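Local coordinates for DUF4785 domain-containing protein (PDB 4KH9) that is of unknown function but binds calcium and belongs to the three-domain DUF4785 family, with two E-set-like domains following its N-terminal domain, at residues S262-L270 and L351-Y361. Numbering follows the deposited sequence.
Sequences SYSIPSASL and LIDYGQLKTVY
The linker at Ile265–Ser267 lies across the hairpin 351–361, strand 262–264 crossing strand 358–361 at -51° while strand 268–270 runs nearly antiparallel to strand 351–353, their axes 8.2 Å apart. It exemplifies how a side-chain amide can pair with a loop residue as a backbone peptide would. Gln356, extended beyond CG, crosses the side chain of Ile265 at about a right angle and grips both polar backbone groups of that residue with one amide: OE1 takes the Ile265 N-H on a lone pair in the carbonyl plane at 2.9 Å, almost straight (177°), and NE2 gives to Ile265 O at 3.1 Å. That carbonyl also accepts from Ser267 N, closing an inverse gamma turn centred on Pro266. The same NE2 donates to Asp353 OD2, and Ser267 OG, 2.7 Å from OD2, donates to it from the opposite face of the carboxylate. Two such bonds, with a third from Tyr12, should favour a charged Asp353; its OD1 accepts from Gly355 N in an Asx turn, so the carboxylate ties the hairpin loop to the linker. Lys358, bent about CB-CG (chi2 -77°), lays its chain beside the Tyr263 carbonyl and donates through NZ to Ser262 OG at 2.8 Å. Val360 CG1 packs against Ile265 O and Ser267 OG. At the far end the contact turns apolar: Leu351 CD2 meets Ala268 CB at 3.6 Å, and Leu270 CB sits over the Tyr361 ring in a CH-pi contact, 4.1 Å from the centroid. The contact thus ties the central domain's last strand, 251–264, to the hairpin of strands 345–353 and 358–368 in one sheet of the C-terminal sandwich; strand 268–278, after the linker, packs on that hairpin from the other sheet, where Val285 and Val287 of strand 281–289 touch Leu270.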
# COMPACT_ATOMS: atom_id res chain seq x y z
N SER A 262 -5.47 2.67 -0.95
CA SER A 262 -6.31 3.26 0.10
C SER A 262 -7.72 2.72 -0.01
O SER A 262 -8.20 2.47 -1.11
CB SER A 262 -6.30 4.78 -0.02
OG SER A 262 -7.14 5.36 0.96
N TYR A 263 -8.41 2.59 1.13
CA TYR A 263 -9.78 2.08 1.14
C TYR A 263 -10.66 2.88 2.12
O TYR A 263 -10.20 3.15 3.23
CB TYR A 263 -9.78 0.59 1.51
CG TYR A 263 -11.15 -0.02 1.73
CD1 TYR A 263 -11.95 -0.38 0.65
CD2 TYR A 263 -11.66 -0.20 3.01
CE1 TYR A 263 -13.20 -0.95 0.84
CE2 TYR A 263 -12.91 -0.79 3.21
CZ TYR A 263 -13.68 -1.16 2.12
OH TYR A 263 -14.92 -1.70 2.27
N SER A 264 -11.92 3.19 1.76
CA SER A 264 -12.81 3.87 2.71
C SER A 264 -14.25 3.33 2.65
O SER A 264 -14.66 2.70 1.68
CB SER A 264 -12.81 5.38 2.48
OG SER A 264 -13.41 5.73 1.24
N ILE A 265 -15.01 3.62 3.69
CA ILE A 265 -16.43 3.31 3.79
C ILE A 265 -17.18 4.60 3.36
O ILE A 265 -16.83 5.67 3.85
CB ILE A 265 -16.78 2.83 5.21
CG1 ILE A 265 -16.12 1.45 5.49
CG2 ILE A 265 -18.29 2.75 5.43
CD1 ILE A 265 -15.55 1.38 6.84
N PRO A 266 -18.16 4.54 2.44
CA PRO A 266 -18.85 5.77 2.01
C PRO A 266 -19.83 6.23 3.10
O PRO A 266 -21.05 6.13 2.95
CB PRO A 266 -19.55 5.34 0.72
CG PRO A 266 -19.81 3.87 0.89
CD PRO A 266 -18.66 3.34 1.70
N SER A 267 -19.28 6.72 4.23
CA SER A 267 -20.00 7.14 5.45
C SER A 267 -20.89 8.36 5.24
O SER A 267 -21.75 8.63 6.07
CB SER A 267 -19.00 7.44 6.56
OG SER A 267 -17.92 8.24 6.08
N ALA A 268 -20.66 9.11 4.15
CA ALA A 268 -21.45 10.29 3.80
C ALA A 268 -21.27 10.62 2.32
O ALA A 268 -20.24 10.29 1.73
CB ALA A 268 -21.04 11.49 4.66
N SER A 269 -22.31 11.22 1.72
CA SER A 269 -22.28 11.58 0.32
C SER A 269 -22.85 12.97 0.07
O SER A 269 -23.75 13.39 0.77
CB SER A 269 -23.07 10.57 -0.51
OG SER A 269 -22.47 9.29 -0.45
N LEU A 270 -22.30 13.66 -0.93
CA LEU A 270 -22.79 14.96 -1.41
C LEU A 270 -23.89 14.69 -2.44
O LEU A 270 -23.73 13.80 -3.28
CB LEU A 270 -21.67 15.82 -2.00
CG LEU A 270 -20.45 16.10 -1.13
CD1 LEU A 270 -19.40 16.84 -1.93
CD2 LEU A 270 -20.82 16.89 0.13
N LEU A 351 -15.36 15.42 0.20
CA LEU A 351 -15.85 15.29 1.56
C LEU A 351 -14.96 14.31 2.32
O LEU A 351 -14.78 13.18 1.87
CB LEU A 351 -17.34 14.87 1.57
CG LEU A 351 -18.02 14.83 2.95
CD1 LEU A 351 -18.28 16.23 3.48
CD2 LEU A 351 -19.33 14.10 2.85
N ILE A 352 -14.35 14.78 3.42
CA ILE A 352 -13.42 13.99 4.23
C ILE A 352 -14.12 13.55 5.50
O ILE A 352 -14.79 14.36 6.13
CB ILE A 352 -12.11 14.79 4.57
CG1 ILE A 352 -11.37 15.21 3.29
CG2 ILE A 352 -11.15 13.97 5.48
CD1 ILE A 352 -10.27 16.25 3.46
N ASP A 353 -13.89 12.32 5.91
CA ASP A 353 -14.35 11.78 7.19
C ASP A 353 -13.14 11.72 8.08
O ASP A 353 -12.27 10.89 7.85
CB ASP A 353 -15.02 10.39 7.01
CG ASP A 353 -15.50 9.71 8.27
OD1 ASP A 353 -15.21 10.22 9.39
OD2 ASP A 353 -16.21 8.69 8.16
N TYR A 354 -13.07 12.57 9.13
CA TYR A 354 -11.91 12.58 10.03
C TYR A 354 -11.86 11.35 10.93
O TYR A 354 -10.80 11.07 11.48
CB TYR A 354 -11.88 13.84 10.87
CG TYR A 354 -11.45 15.05 10.07
CD1 TYR A 354 -10.12 15.24 9.73
CD2 TYR A 354 -12.36 16.04 9.73
CE1 TYR A 354 -9.70 16.37 9.04
CE2 TYR A 354 -11.95 17.18 9.04
CZ TYR A 354 -10.63 17.33 8.68
OH TYR A 354 -10.21 18.45 7.99
N GLY A 355 -12.98 10.62 11.03
CA GLY A 355 -13.01 9.36 11.78
C GLY A 355 -12.21 8.30 11.05
O GLY A 355 -11.62 7.42 11.67
N GLN A 356 -12.17 8.40 9.71
CA GLN A 356 -11.45 7.47 8.84
C GLN A 356 -10.15 8.06 8.34
O GLN A 356 -9.26 7.30 7.95
CB GLN A 356 -12.32 7.11 7.62
CG GLN A 356 -13.46 6.16 7.94
CD GLN A 356 -14.16 5.77 6.68
OE1 GLN A 356 -13.68 4.94 5.91
NE2 GLN A 356 -15.28 6.41 6.39
N LEU A 357 -10.05 9.40 8.31
CA LEU A 357 -8.95 10.17 7.74
C LEU A 357 -8.84 9.78 6.26
O LEU A 357 -7.76 9.53 5.73
CB LEU A 357 -7.63 9.99 8.53
CG LEU A 357 -7.59 10.64 9.91
CD1 LEU A 357 -6.43 10.10 10.73
CD2 LEU A 357 -7.46 12.16 9.79
N LYS A 358 -10.02 9.67 5.62
CA LYS A 358 -10.18 9.36 4.21
C LYS A 358 -11.21 10.29 3.56
O LYS A 358 -12.16 10.75 4.22
CB LYS A 358 -10.65 7.89 4.01
CG LYS A 358 -9.74 6.79 4.53
CD LYS A 358 -8.53 6.52 3.63
CE LYS A 358 -7.51 5.66 4.34
NZ LYS A 358 -6.24 5.63 3.58
N THR A 359 -11.02 10.54 2.25
CA THR A 359 -12.00 11.22 1.40
C THR A 359 -13.08 10.16 1.17
O THR A 359 -12.74 9.05 0.76
CB THR A 359 -11.32 11.75 0.12
OG1 THR A 359 -10.41 12.76 0.49
CG2 THR A 359 -12.31 12.35 -0.87
N VAL A 360 -14.34 10.45 1.54
CA VAL A 360 -15.40 9.43 1.41
C VAL A 360 -16.29 9.70 0.18
O VAL A 360 -16.96 8.78 -0.32
CB VAL A 360 -16.22 9.26 2.70
CG1 VAL A 360 -15.34 8.67 3.79
CG2 VAL A 360 -16.87 10.58 3.16
N TYR A 361 -16.23 10.94 -0.34
CA TYR A 361 -16.95 11.38 -1.52
C TYR A 361 -16.15 12.43 -2.23
O TYR A 361 -15.63 13.34 -1.60
CB TYR A 361 -18.36 11.93 -1.19
CG TYR A 361 -19.20 12.22 -2.43
CD1 TYR A 361 -19.01 13.39 -3.17
CD2 TYR A 361 -20.14 11.31 -2.88
CE1 TYR A 361 -19.72 13.63 -4.35
CE2 TYR A 361 -20.88 11.55 -4.05
CZ TYR A 361 -20.66 12.71 -4.78
OH TYR A 361 -21.37 12.98 -5.93